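Local atomic coordinates of HTH-type transcriptional regulator TreR (Bacillus subtilis, PDB entry 2OGG), a protein that represses the trePA trehalose operon by binding DNA and is able to bind trehalose-6-phosphate, the domain described here being its effector-binding part. Residues Arg119-Leu124 with Phe130-Ser135; Asp101-Leu106 with Asp113-Val118; Ile41-Arg44 with Glu49-Ile52. One frame throughout, in Å; residues are numbered along the deposited sequence.

Overall arrangement
All three contacts lie in the UTRA effector-binding domain and involve its antiparallel sheet. Interaction 1 is the buried one, a hairpin pairing of strands 114-124 and 129-138. Interaction 3, partly buried, is a second hairpin, pairing strands 37-46 and 49-59; it meets interaction 1 where I52 packs on S135. Interaction 2 sets helix 101-106 against the start of strand 114-124 through side chains alone; D103 and M115 are buried, the R104-D113 pair exposed. Regular backbone bonding dominates interaction 1, a long ion pair and a selenomethionine contact make interaction 2, and interaction 3 adds arginines around a sulfate to its backbone bonds. R136 joins the first two, forming salt bridges with both E134 and D103.

Interaction 1: residues Arg119-Leu124 with Phe130-Ser135; sequences RNYVFL and FQYTES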
ATOM      1  N   ARG A 119      16.152  -6.001   0.497  1.00 47.90           N
ATOM      2  CA  ARG A 119      16.107  -6.554  -0.850  1.00 47.63           C
ATOM      3  C   ARG A 119      14.798  -6.225  -1.514  1.00 46.82           C
ATOM      4  O   ARG A 119      13.736  -6.539  -0.992  1.00 45.42           O
ATOM      5  CB  ARG A 119      16.279  -8.056  -0.820  1.00 46.14           C
ATOM      6  CG  ARG A 119      17.709  -8.471  -0.608  1.00 45.87           C
ATOM      7  CD  ARG A 119      17.798  -9.979  -0.595  1.00 39.23           C
ATOM      8  NE  ARG A 119      19.159 -10.444  -0.381  1.00 47.04           N
ATOM      9  CZ  ARG A 119      19.661 -10.778   0.801  1.00 40.86           C
ATOM     10  NH1 ARG A 119      18.994 -10.534   1.928  1.00 44.05           N
ATOM     11  NH2 ARG A 119      20.909 -11.169   0.864  1.00 36.05           N
ATOM     12  N   ASN A 120      14.890  -5.864  -2.780  1.00 47.30           N
ATOM     13  CA  ASN A 120      13.748  -5.349  -3.491  1.00 47.48           C
ATOM     14  C   ASN A 120      13.729  -5.915  -4.911  1.00 46.63           C
ATOM     15  O   ASN A 120      14.751  -5.943  -5.588  1.00 53.12           O
ATOM     16  CB  ASN A 120      13.878  -3.836  -3.507  1.00 48.35           C
ATOM     17  CG  ASN A 120      12.661  -3.162  -3.992  1.00 49.37           C
ATOM     18  OD1 ASN A 120      11.554  -3.636  -3.788  1.00 65.77           O
ATOM     19  ND2 ASN A 120      12.836  -1.957  -4.485  1.00 72.74           N
ATOM     20  N   TYR A 121      12.616  -6.524  -5.279  1.00 45.55           N
ATOM     21  CA  TYR A 121      12.451  -7.149  -6.584  1.00 42.94           C
ATOM     22  C   TYR A 121      11.373  -6.409  -7.366  1.00 43.68           C
ATOM     23  O   TYR A 121      10.222  -6.361  -6.943  1.00 45.26           O
ATOM     24  CB  TYR A 121      12.020  -8.590  -6.372  1.00 40.24           C
ATOM     25  CG  TYR A 121      12.993  -9.362  -5.517  1.00 40.81           C
ATOM     26  CD1 TYR A 121      13.934 -10.220  -6.096  1.00 38.84           C
ATOM     27  CD2 TYR A 121      12.961  -9.264  -4.127  1.00 45.23           C
ATOM     28  CE1 TYR A 121      14.856 -10.903  -5.320  1.00 40.79           C
ATOM     29  CE2 TYR A 121      13.819 -10.020  -3.336  1.00 39.84           C
ATOM     30  CZ  TYR A 121      14.811 -10.783  -3.942  1.00 44.52           C
ATOM     31  OH  TYR A 121      15.675 -11.536  -3.176  1.00 38.09           O
ATOM     32  N   VAL A 122      11.738  -5.837  -8.509  1.00 43.68           N
ATOM     33  CA  VAL A 122      10.812  -5.002  -9.276  1.00 40.23           C
ATOM     34  C   VAL A 122      10.345  -5.752 -10.524  1.00 43.43           C
ATOM     35  O   VAL A 122      11.127  -6.484 -11.122  1.00 50.38           O
ATOM     36  CB  VAL A 122      11.504  -3.704  -9.664  1.00 43.12           C
ATOM     37  CG1 VAL A 122      10.517  -2.660 -10.148  1.00 35.07           C
ATOM     38  CG2 VAL A 122      12.281  -3.193  -8.495  1.00 34.09           C
ATOM     39  N   PHE A 123       9.029  -5.812 -10.722  1.00 41.74           N
ATOM     40  CA  PHE A 123       8.417  -6.589 -11.804  1.00 35.38           C
ATOM     41  C   PHE A 123       7.734  -5.653 -12.826  1.00 37.89           C
ATOM     42  O   PHE A 123       7.344  -4.521 -12.493  1.00 36.04           O
ATOM     43  CB  PHE A 123       7.346  -7.502 -11.222  1.00 38.00           C
ATOM     44  CG  PHE A 123       7.873  -8.597 -10.348  1.00 39.16           C
ATOM     45  CD1 PHE A 123       7.974  -9.905 -10.840  1.00 42.19           C
ATOM     46  CD2 PHE A 123       8.140  -8.357  -8.997  1.00 32.95           C
ATOM     47  CE1 PHE A 123       8.425 -10.945 -10.007  1.00 40.62           C
ATOM     48  CE2 PHE A 123       8.601  -9.369  -8.165  1.00 37.30           C
ATOM     49  CZ  PHE A 123       8.710 -10.681  -8.658  1.00 38.93           C
ATOM     50  N   LEU A 124       7.561  -6.125 -14.056  1.00 37.61           N
ATOM     51  CA  LEU A 124       6.932  -5.301 -15.086  1.00 41.23           C
ATOM     52  C   LEU A 124       5.450  -5.635 -15.259  1.00 42.57           C
ATOM     53  O   LEU A 124       4.966  -6.663 -14.786  1.00 40.95           O
ATOM     54  CB  LEU A 124       7.657  -5.449 -16.424  1.00 40.53           C
ATOM     55  CG  LEU A 124       9.182  -5.376 -16.411  1.00 44.53           C
ATOM     56  CD1 LEU A 124       9.724  -5.808 -17.766  1.00 46.16           C
ATOM     57  CD2 LEU A 124       9.629  -3.971 -16.100  1.00 37.05           C
ATOM     58  N   PHE A 130      12.350  -7.865 -13.391  1.00 42.62           N
ATOM     59  CA  PHE A 130      13.206  -7.069 -14.252  1.00 40.66           C
ATOM     60  C   PHE A 130      14.415  -6.481 -13.529  1.00 39.15           C
ATOM     61  O   PHE A 130      15.425  -6.206 -14.155  1.00 43.74           O
ATOM     62  CB  PHE A 130      12.359  -5.959 -14.862  1.00 39.46           C
ATOM     63  CG  PHE A 130      13.079  -4.670 -15.012  1.00 43.79           C
ATOM     64  CD1 PHE A 130      13.974  -4.472 -16.064  1.00 50.97           C
ATOM     65  CD2 PHE A 130      12.848  -3.645 -14.131  1.00 35.50           C
ATOM     66  CE1 PHE A 130      14.694  -3.289 -16.182  1.00 46.82           C
ATOM     67  CE2 PHE A 130      13.520  -2.429 -14.274  1.00 52.62           C
ATOM     68  CZ  PHE A 130      14.458  -2.260 -15.299  1.00 47.73           C
ATOM     69  N   GLN A 131      14.287  -6.228 -12.225  1.00 41.09           N
ATOM     70  CA  GLN A 131      15.375  -5.626 -11.433  1.00 38.51           C
ATOM     71  C   GLN A 131      15.538  -6.218 -10.033  1.00 38.35           C
ATOM     72  O   GLN A 131      14.564  -6.594  -9.384  1.00 37.84           O
ATOM     73  CB  GLN A 131      15.132  -4.138 -11.297  1.00 40.82           C
ATOM     74  CG  GLN A 131      16.074  -3.455 -10.316  1.00 39.40           C
ATOM     75  CD  GLN A 131      15.828  -1.982 -10.288  1.00 49.08           C
ATOM     76  OE1 GLN A 131      14.891  -1.505 -10.936  1.00 48.32           O
ATOM     77  NE2 GLN A 131      16.768  -1.230  -9.712  1.00 46.38           N
ATOM     78  N   TYR A 132      16.768  -6.244  -9.535  1.00 42.09           N
ATOM     79  CA  TYR A 132      16.992  -6.689  -8.177  1.00 41.73           C
ATOM     80  C   TYR A 132      17.964  -5.762  -7.460  1.00 44.64           C
ATOM     81  O   TYR A 132      19.032  -5.467  -7.975  1.00 47.15           O
ATOM     82  CB  TYR A 132      17.472  -8.128  -8.149  1.00 37.06           C
ATOM     83  CG  TYR A 132      18.179  -8.515  -6.856  1.00 43.68           C
ATOM     84  CD1 TYR A 132      17.470  -8.924  -5.731  1.00 42.84           C
ATOM     85  CD2 TYR A 132      19.552  -8.550  -6.788  1.00 36.16           C
ATOM     86  CE1 TYR A 132      18.122  -9.199  -4.529  1.00 30.26           C
ATOM     87  CE2 TYR A 132      20.223  -8.882  -5.601  1.00 40.16           C
ATOM     88  CZ  TYR A 132      19.511  -9.185  -4.473  1.00 48.63           C
ATOM     89  OH  TYR A 132      20.198  -9.562  -3.312  1.00 41.76           O
ATOM     90  N   THR A 133      17.570  -5.286  -6.277  1.00 44.94           N
ATOM     91  CA  THR A 133      18.383  -4.372  -5.493  1.00 42.70           C
ATOM     92  C   THR A 133      18.632  -4.942  -4.108  1.00 41.54           C
ATOM     93  O   THR A 133      17.800  -5.658  -3.561  1.00 45.45           O
ATOM     94  CB  THR A 133      17.691  -3.021  -5.389  1.00 41.20           C
ATOM     95  OG1 THR A 133      17.368  -2.578  -6.709  1.00 54.62           O
ATOM     96  CG2 THR A 133      18.597  -1.974  -4.743  1.00 52.08           C
ATOM     97  N   GLU A 134      19.852  -4.780  -3.641  1.00 36.88           N
ATOM     98  CA  GLU A 134      20.270  -5.264  -2.329  1.00 39.72           C
ATOM     99  C   GLU A 134      20.984  -4.118  -1.626  1.00 40.07           C
ATOM    100  O   GLU A 134      21.977  -3.599  -2.143  1.00 40.67           O
ATOM    101  CB  GLU A 134      21.232  -6.445  -2.448  1.00 35.45           C
ATOM    102  CG  GLU A 134      21.721  -6.892  -1.087  1.00 43.47           C
ATOM    103  CD  GLU A 134      22.785  -7.970  -1.135  1.00 48.12           C
ATOM    104  OE1 GLU A 134      22.673  -8.897  -1.968  1.00 46.05           O
ATOM    105  OE2 GLU A 134      23.642  -7.977  -0.222  1.00 54.75           O
ATOM    106  N   SER A 135      20.335  -3.570  -0.606  1.00 40.83           N
ATOM    107  CA  SER A 135      20.808  -2.352   0.039  1.00 42.01           C
ATOM    108  C   SER A 135      21.213  -2.678   1.457  1.00 40.19           C
ATOM    109  O   SER A 135      20.403  -3.178   2.231  1.00 42.97           O
ATOM    110  CB  SER A 135      19.684  -1.328   0.057  1.00 40.25           C
ATOM    111  OG  SER A 135      20.181  -0.035   0.306  1.00 50.44           O
TER
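F130 meets strand 119-124 near its end: F130 CB packs 3.6 Å from L124 CG, the two side chains crossing at about a right angle, and F130 N donates a nearly straight bond (172°) to V122 O. Q131 N reaches V122 O weakly, at 3.4 Å, so two residues face one across a classic beta bulge. Q131 O in turn accepts from V122 N, while Q131 CB lies 4.0 Å from V122 CB. Beyond the bulge the strands settle into a regular antiparallel hairpin of the UTRA domain sheet. Y132, Y121, R119 and E134 occupy one face; Q131, T133, V122 and N120 occupy the other. A chi1 of 160°, CG swung away from the backbone N, lays the Y132 ring alongside Y121, with Y132 CD1 3.3 Å from Y121 CE1 and the planes inclined by 44°. Helix 23-29 covers Y132 and supplies Q28, the hydrogen-bond partner of Y121 OH. Y132 OH receives a bent bond from R119 NE at 3.2 Å and donates to E134 OE1 at 2.9 Å, so the phenol oxygen bridges a guanidinium and a carboxylate. T133 exchanges two backbone bonds with N120, and T133 OG1 and Q131 NE2 both bind D56. E134 OE1 stays 4.0 Å from R119 NH2, well out of the guanidinium plane; R119 pairs with E97 instead, and E134 OE2 with R136.

Interaction 2: residues Asp101-Leu106 with Asp113-Val118; sequences DEDREL and DHMVVV
D103 sets its carboxylate against the bent side chain of M115, present here as selenomethionine: D103 OD2 lies 3.6 Å from M115 CG and 3.7 Å from the selenium of M115. The two side chains come from opposite directions, D103 off the short helix 101-106 and M115 off the start of strand 114-124. In this UTRA domain the helix belongs to the connection between strands 87-98 and 114-124, which are antiparallel neighbours at one side of the sheet, so the contact ties a loop helix back to the strand that follows it. M115 turns at chi2 (-93°) and again at chi3, which curls the selenium toward the helix; C99, L109 and R138 also pack on this side chain. The carboxylate itself is buried and has a polar partner beside the apolar one, since D103 OD2 forms a salt bridge with R136 of strand 129-138. That bond probably favours a charged carboxylate despite the burial. In the first turn D101 O accepts from both R104 N and E105 N, and T100 OG1, before the helix, accepts D103 N. At the exposed margin R104 makes the second contact. Its CG stands anti to the carbonyl carbon and the chain bends at chi3 (124°), which carries the guanidinium toward D113 in the turn before the strand. A sodium ion lies about 4 Å from the D113 side chain. The ion pair is long: R104 NH2 stands 3.7 Å from D113 OD1, which sits at the guanidinium edge, near its plane, with the carboxylate turned 55° from it.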
ATOM      1  N   ASP A 101      32.920  -9.922   3.720  1.00 37.22           N
ATOM      2  CA  ASP A 101      34.198  -9.280   3.402  1.00 38.12           C
ATOM      3  C   ASP A 101      33.997  -8.030   2.531  1.00 38.32           C
ATOM      4  O   ASP A 101      34.497  -6.955   2.851  1.00 38.02           O
ATOM      5  CB  ASP A 101      35.182 -10.267   2.768  1.00 36.18           C
ATOM      6  CG  ASP A 101      35.316 -11.549   3.573  1.00 39.75           C
ATOM      7  OD1 ASP A 101      34.273 -12.181   3.826  1.00 41.01           O
ATOM      8  OD2 ASP A 101      36.446 -11.917   3.979  1.00 33.23           O
ATOM      9  N   GLU A 102      33.093  -8.115   1.567  1.00 38.87           N
ATOM     10  CA  GLU A 102      32.819  -6.972   0.715  1.00 40.34           C
ATOM     11  C   GLU A 102      32.365  -5.745   1.520  1.00 41.46           C
ATOM     12  O   GLU A 102      32.807  -4.616   1.270  1.00 41.75           O
ATOM     13  CB  GLU A 102      31.792  -7.349  -0.340  1.00 39.66           C
ATOM     14  CG  GLU A 102      31.482  -6.231  -1.300  1.00 41.01           C
ATOM     15  CD  GLU A 102      30.320  -6.581  -2.190  1.00 41.17           C
ATOM     16  OE1 GLU A 102      29.274  -6.989  -1.634  1.00 46.88           O
ATOM     17  OE2 GLU A 102      30.491  -6.557  -3.435  1.00 35.81           O
ATOM     18  N   ASP A 103      31.527  -5.992   2.523  1.00 41.76           N
ATOM     19  CA  ASP A 103      31.077  -4.960   3.467  1.00 43.56           C
ATOM     20  C   ASP A 103      32.235  -4.270   4.235  1.00 43.45           C
ATOM     21  O   ASP A 103      32.164  -3.088   4.558  1.00 47.77           O
ATOM     22  CB  ASP A 103      30.075  -5.566   4.474  1.00 43.76           C
ATOM     23  CG  ASP A 103      28.717  -5.919   3.837  1.00 47.69           C
ATOM     24  OD1 ASP A 103      28.464  -5.496   2.686  1.00 46.49           O
ATOM     25  OD2 ASP A 103      27.895  -6.602   4.500  1.00 46.54           O
ATOM     26  N   ARG A 104      33.265  -5.010   4.599  1.00 37.53           N
ATOM     27  CA  ARG A 104      34.299  -4.425   5.432  1.00 37.65           C
ATOM     28  C   ARG A 104      35.348  -3.675   4.625  1.00 38.44           C
ATOM     29  O   ARG A 104      35.951  -2.715   5.111  1.00 36.43           O
ATOM     30  CB  ARG A 104      34.931  -5.490   6.316  1.00 35.16           C
ATOM     31  CG  ARG A 104      33.914  -6.198   7.176  1.00 34.04           C
ATOM     32  CD  ARG A 104      34.570  -7.171   8.128  1.00 30.62           C
ATOM     33  NE  ARG A 104      34.183  -6.847   9.496  1.00 29.08           N
ATOM     34  CZ  ARG A 104      33.204  -7.442  10.172  1.00 27.01           C
ATOM     35  NH1 ARG A 104      32.595  -8.513   9.669  1.00 35.99           N
ATOM     36  NH2 ARG A 104      32.887  -7.000  11.387  1.00 12.06           N
ATOM     37  N   GLU A 105      35.526  -4.074   3.371  1.00 40.03           N
ATOM     38  CA  GLU A 105      36.441  -3.367   2.484  1.00 39.64           C
ATOM     39  C   GLU A 105      35.874  -2.001   2.162  1.00 40.23           C
ATOM     40  O   GLU A 105      36.581  -1.005   2.219  1.00 40.43           O
ATOM     41  CB  GLU A 105      36.609  -4.116   1.172  1.00 38.52           C
ATOM     42  CG  GLU A 105      37.614  -5.215   1.193  1.00 47.38           C
ATOM     43  CD  GLU A 105      38.066  -5.529  -0.201  1.00 59.39           C
ATOM     44  OE1 GLU A 105      37.396  -5.038  -1.143  1.00 57.10           O
ATOM     45  OE2 GLU A 105      39.157  -6.128  -0.353  1.00 63.48           O
ATOM     46  N   LEU A 106      34.576  -1.954   1.883  1.00 39.55           N
ATOM     47  CA  LEU A 106      33.987  -0.764   1.309  1.00 39.37           C
ATOM     48  C   LEU A 106      33.324   0.186   2.307  1.00 40.07           C
ATOM     49  O   LEU A 106      33.123   1.356   1.997  1.00 43.58           O
ATOM     50  CB  LEU A 106      33.025  -1.134   0.161  1.00 40.19           C
ATOM     51  CG  LEU A 106      33.564  -2.093  -0.912  1.00 35.20           C
ATOM     52  CD1 LEU A 106      32.568  -2.310  -2.027  1.00 30.65           C
ATOM     53  CD2 LEU A 106      34.895  -1.624  -1.487  1.00 22.92           C
ATOM     54  N   ASP A 113      29.029  -5.763  13.685  1.00 39.68           N
ATOM     55  CA  ASP A 113      29.102  -7.157  13.241  1.00 38.91           C
ATOM     56  C   ASP A 113      27.981  -7.528  12.267  1.00 38.94           C
ATOM     57  O   ASP A 113      28.067  -8.573  11.620  1.00 38.66           O
ATOM     58  CB  ASP A 113      29.048  -8.104  14.438  1.00 39.32           C
ATOM     59  CG  ASP A 113      30.347  -8.125  15.235  1.00 47.12           C
ATOM     60  OD1 ASP A 113      31.430  -8.187  14.608  1.00 43.71           O
ATOM     61  OD2 ASP A 113      30.274  -8.187  16.486  1.00 39.27           O
ATOM     62  N   HIS A 114      26.871  -6.787  12.311  1.00 36.77           N
ATOM     63  CA  HIS A 114      25.706  -7.059  11.443  1.00 39.06           C
ATOM     64  C   HIS A 114      25.260  -5.872  10.610  1.00 37.98           C
ATOM     65  O   HIS A 114      25.680  -4.733  10.859  1.00 37.00           O
ATOM     66  CB  HIS A 114      24.508  -7.601  12.232  1.00 34.59           C
ATOM     67  CG  HIS A 114      24.779  -8.903  12.917  1.00 42.56           C
ATOM     68  ND1 HIS A 114      25.462  -8.987  14.115  1.00 44.68           N
ATOM     69  CD2 HIS A 114      24.449 -10.172  12.581  1.00 40.91           C
ATOM     70  CE1 HIS A 114      25.579 -10.257  14.462  1.00 44.65           C
ATOM     71  NE2 HIS A 114      24.959 -10.995  13.556  1.00 45.69           N
HETATM   72  N   MSE A 115      24.349  -6.152   9.674  1.00 39.09           N
HETATM   73  CA  MSE A 115      23.825  -5.174   8.737  1.00 38.17           C
HETATM   74  C   MSE A 115      22.321  -5.351   8.660  1.00 42.08           C
HETATM   75  O   MSE A 115      21.804  -6.447   8.880  1.00 45.68           O
HETATM   76  CB  MSE A 115      24.360  -5.463   7.342  1.00 37.99           C
HETATM   77  CG  MSE A 115      25.859  -5.569   7.239  1.00 43.67           C
HETATM   78 SE   MSE A 115      26.780  -3.916   6.768  0.50 39.93          SE
HETATM   79  CE  MSE A 115      26.829  -3.113   8.521  1.00 51.65           C
ATOM     80  N   VAL A 116      21.613  -4.282   8.317  1.00 42.89           N
ATOM     81  CA  VAL A 116      20.233  -4.408   7.913  1.00 41.03           C
ATOM     82  C   VAL A 116      20.233  -4.470   6.372  1.00 42.26           C
ATOM     83  O   VAL A 116      20.980  -3.721   5.735  1.00 40.46           O
ATOM     84  CB  VAL A 116      19.372  -3.242   8.454  1.00 41.34           C
ATOM     85  CG1 VAL A 116      17.910  -3.331   7.915  1.00 38.29           C
ATOM     86  CG2 VAL A 116      19.351  -3.280   9.943  1.00 33.55           C
ATOM     87  N   VAL A 117      19.683  -5.557   5.828  1.00 40.85           N
ATOM     88  CA  VAL A 117      19.694  -5.772   4.383  1.00 42.76           C
ATOM     89  C   VAL A 117      18.309  -5.690   3.767  1.00 44.26           C
ATOM     90  O   VAL A 117      17.433  -6.510   4.059  1.00 43.14           O
ATOM     91  CB  VAL A 117      20.306  -7.119   3.973  1.00 43.90           C
ATOM     92  CG1 VAL A 117      20.286  -7.247   2.449  1.00 41.65           C
ATOM     93  CG2 VAL A 117      21.726  -7.255   4.497  1.00 40.32           C
ATOM     94  N   VAL A 118      18.094  -4.653   2.970  1.00 45.09           N
ATOM     95  CA  VAL A 118      16.841  -4.487   2.239  1.00 43.85           C
ATOM     96  C   VAL A 118      16.968  -5.003   0.810  1.00 45.33           C
ATOM     97  O   VAL A 118      17.842  -4.572   0.041  1.00 40.56           O
ATOM     98  CB  VAL A 118      16.405  -3.014   2.199  1.00 44.02           C
ATOM     99  CG1 VAL A 118      15.058  -2.908   1.503  1.00 41.28           C
ATOM    100  CG2 VAL A 118      16.342  -2.443   3.630  1.00 40.17           C
TER

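Interaction 3: residues Ile41-Arg44 with Glu49-Ile52; sequences IRSR and EHVI. With SO4 (sulfate ion), chain C.
R44 links the two strands by its backbone: R44 N donates to I52 O, and R44 O accepts V51 N, each at 3.0 Å. These bonds join antiparallel strands 37-46 and 49-59, a beta hairpin of the UTRA domain, but the short segments are strongly splayed, with 123° between their directions. S43 CA closes on I52 O as a CA-H...O contact of 3.2 Å. S43 OG, placed between its own backbone N and carbonyl carbon (chi1 81°), shares a 3.0 Å hydrogen bond with H50 ND1; H14 from strand 11-19 is a second partner of the hydroxyl. R44 lays CG against I52 CB at 3.8 Å. The chain then bends at chi2 (-79°) and runs toward R42. D54 holds R44 NE and D56 holds R42 NH2, two salt bridges that steady the arginine heads, and R44 NH2 lies over one face of the R42 guanidinium, offset toward its rim. Both arginines gather round a sulfate, probably from the crystallisation liquor, which also takes S74 OG, I75 N and Y76 N near the start of helix 75-83. It may mark where the phosphate of trehalose-6-phosphate binds. R42 meets the sulfate edge-on, R42 NH1 and R42 NH2 both donating to sulfate O4 at 2.8 and 2.9 Å, and R44 NH2 donates to sulfate O3.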
ATOM      1  N   ILE A  41      27.554  -1.390  -8.179  1.00 41.85           N
ATOM      2  CA  ILE A  41      27.773  -1.459  -6.754  1.00 41.03           C
ATOM      3  C   ILE A  41      28.289  -0.122  -6.236  1.00 41.54           C
ATOM      4  O   ILE A  41      29.345   0.368  -6.660  1.00 45.71           O
ATOM      5  CB  ILE A  41      28.690  -2.626  -6.393  1.00 40.53           C
ATOM      6  CG1 ILE A  41      27.984  -3.959  -6.657  1.00 40.40           C
ATOM      7  CG2 ILE A  41      29.150  -2.549  -4.945  1.00 40.45           C
ATOM      8  CD1 ILE A  41      28.917  -5.135  -6.519  1.00 42.10           C
ATOM      9  N   ARG A  42      27.549   0.460  -5.304  1.00 40.27           N
ATOM     10  CA  ARG A  42      27.857   1.803  -4.796  1.00 40.71           C
ATOM     11  C   ARG A  42      27.889   1.818  -3.294  1.00 39.08           C
ATOM     12  O   ARG A  42      27.085   1.137  -2.655  1.00 44.09           O
ATOM     13  CB  ARG A  42      26.776   2.778  -5.230  1.00 34.47           C
ATOM     14  CG  ARG A  42      26.764   3.010  -6.695  1.00 47.92           C
ATOM     15  CD  ARG A  42      25.574   3.836  -7.149  1.00 36.45           C
ATOM     16  NE  ARG A  42      24.303   3.122  -7.062  1.00 43.55           N
ATOM     17  CZ  ARG A  42      23.124   3.748  -7.107  1.00 51.22           C
ATOM     18  NH1 ARG A  42      23.083   5.086  -7.080  1.00 36.95           N
ATOM     19  NH2 ARG A  42      22.004   3.061  -6.954  1.00 36.96           N
ATOM     20  N   SER A  43      28.587   2.797  -2.747  1.00 38.11           N
ATOM     21  CA  SER A  43      28.520   3.038  -1.318  1.00 42.43           C
ATOM     22  C   SER A  43      28.076   4.463  -1.122  1.00 43.87           C
ATOM     23  O   SER A  43      28.275   5.286  -2.016  1.00 45.60           O
ATOM     24  CB  SER A  43      29.892   2.813  -0.655  1.00 43.55           C
ATOM     25  OG  SER A  43      30.745   3.927  -0.812  1.00 41.05           O
ATOM     26  N   ARG A  44      27.410   4.737   0.002  1.00 43.65           N
ATOM     27  CA  ARG A  44      26.952   6.083   0.319  1.00 42.35           C
ATOM     28  C   ARG A  44      27.725   6.598   1.521  1.00 42.35           C
ATOM     29  O   ARG A  44      27.689   5.987   2.580  1.00 40.76           O
ATOM     30  CB  ARG A  44      25.468   6.078   0.691  1.00 45.20           C
ATOM     31  CG  ARG A  44      24.581   5.251  -0.187  1.00 41.82           C
ATOM     32  CD  ARG A  44      24.267   5.999  -1.462  1.00 45.31           C
ATOM     33  NE  ARG A  44      23.414   5.197  -2.331  1.00 57.57           N
ATOM     34  CZ  ARG A  44      22.700   5.688  -3.337  1.00 57.52           C
ATOM     35  NH1 ARG A  44      22.748   6.986  -3.617  1.00 50.27           N
ATOM     36  NH2 ARG A  44      21.937   4.882  -4.062  1.00 54.61           N
ATOM     37  N   GLU A  49      31.082   9.237   6.756  1.00 48.45           N
ATOM     38  CA  GLU A  49      31.317   7.803   6.779  1.00 48.63           C
ATOM     39  C   GLU A  49      30.604   7.089   5.670  1.00 47.48           C
ATOM     40  O   GLU A  49      29.477   7.438   5.330  1.00 49.62           O
ATOM     41  CB  GLU A  49      30.867   7.215   8.111  1.00 48.29           C
ATOM     42  CG  GLU A  49      31.595   7.774   9.313  1.00 51.61           C
ATOM     43  CD  GLU A  49      31.274   7.005  10.571  1.00 55.94           C
ATOM     44  OE1 GLU A  49      30.085   6.952  10.945  1.00 54.27           O
ATOM     45  OE2 GLU A  49      32.206   6.418  11.164  1.00 61.85           O
ATOM     46  N   HIS A  50      31.229   6.021   5.181  1.00 49.03           N
ATOM     47  CA  HIS A  50      30.598   5.107   4.225  1.00 47.28           C
ATOM     48  C   HIS A  50      29.784   4.084   5.004  1.00 46.91           C
ATOM     49  O   HIS A  50      30.340   3.257   5.749  1.00 46.46           O
ATOM     50  CB  HIS A  50      31.657   4.388   3.397  1.00 49.11           C
ATOM     51  CG  HIS A  50      32.447   5.300   2.516  1.00 52.28           C
ATOM     52  ND1 HIS A  50      32.009   5.690   1.266  1.00 49.72           N
ATOM     53  CD2 HIS A  50      33.622   5.939   2.724  1.00 43.88           C
ATOM     54  CE1 HIS A  50      32.891   6.518   0.737  1.00 52.48           C
ATOM     55  NE2 HIS A  50      33.883   6.677   1.597  1.00 52.54           N
ATOM     56  N   VAL A  51      28.470   4.119   4.821  1.00 42.98           N
ATOM     57  CA  VAL A  51      27.615   3.372   5.712  1.00 40.68           C
ATOM     58  C   VAL A  51      26.561   2.488   5.069  1.00 42.05           C
ATOM     59  O   VAL A  51      25.961   1.667   5.756  1.00 45.63           O
ATOM     60  CB  VAL A  51      27.006   4.272   6.767  1.00 38.08           C
ATOM     61  CG1 VAL A  51      28.105   4.948   7.546  1.00 35.27           C
ATOM     62  CG2 VAL A  51      26.137   5.306   6.108  1.00 38.17           C
ATOM     63  N   ILE A  52      26.261   2.728   3.790  1.00 42.05           N
ATOM     64  CA  ILE A  52      25.333   1.894   3.051  1.00 38.58           C
ATOM     65  C   ILE A  52      26.015   1.333   1.812  1.00 41.34           C
ATOM     66  O   ILE A  52      26.740   2.046   1.111  1.00 43.86           O
ATOM     67  CB  ILE A  52      24.069   2.674   2.626  1.00 40.60           C
ATOM     68  CG1 ILE A  52      23.303   3.141   3.860  1.00 42.18           C
ATOM     69  CG2 ILE A  52      23.136   1.768   1.796  1.00 36.90           C
ATOM     70  CD1 ILE A  52      22.762   4.550   3.744  1.00 44.46           C
TER
HETATM   71  S   SO4 C 302      19.098   5.393  -6.553  1.00 54.46           S
HETATM   72  O1  SO4 C 302      18.526   4.056  -6.613  1.00 52.02           O
HETATM   73  O2  SO4 C 302      18.169   6.384  -7.058  1.00 64.05           O
HETATM   74  O3  SO4 C 302      19.376   5.810  -5.191  1.00 51.13           O
HETATM   75  O4  SO4 C 302      20.295   5.349  -7.370  1.00 55.63           O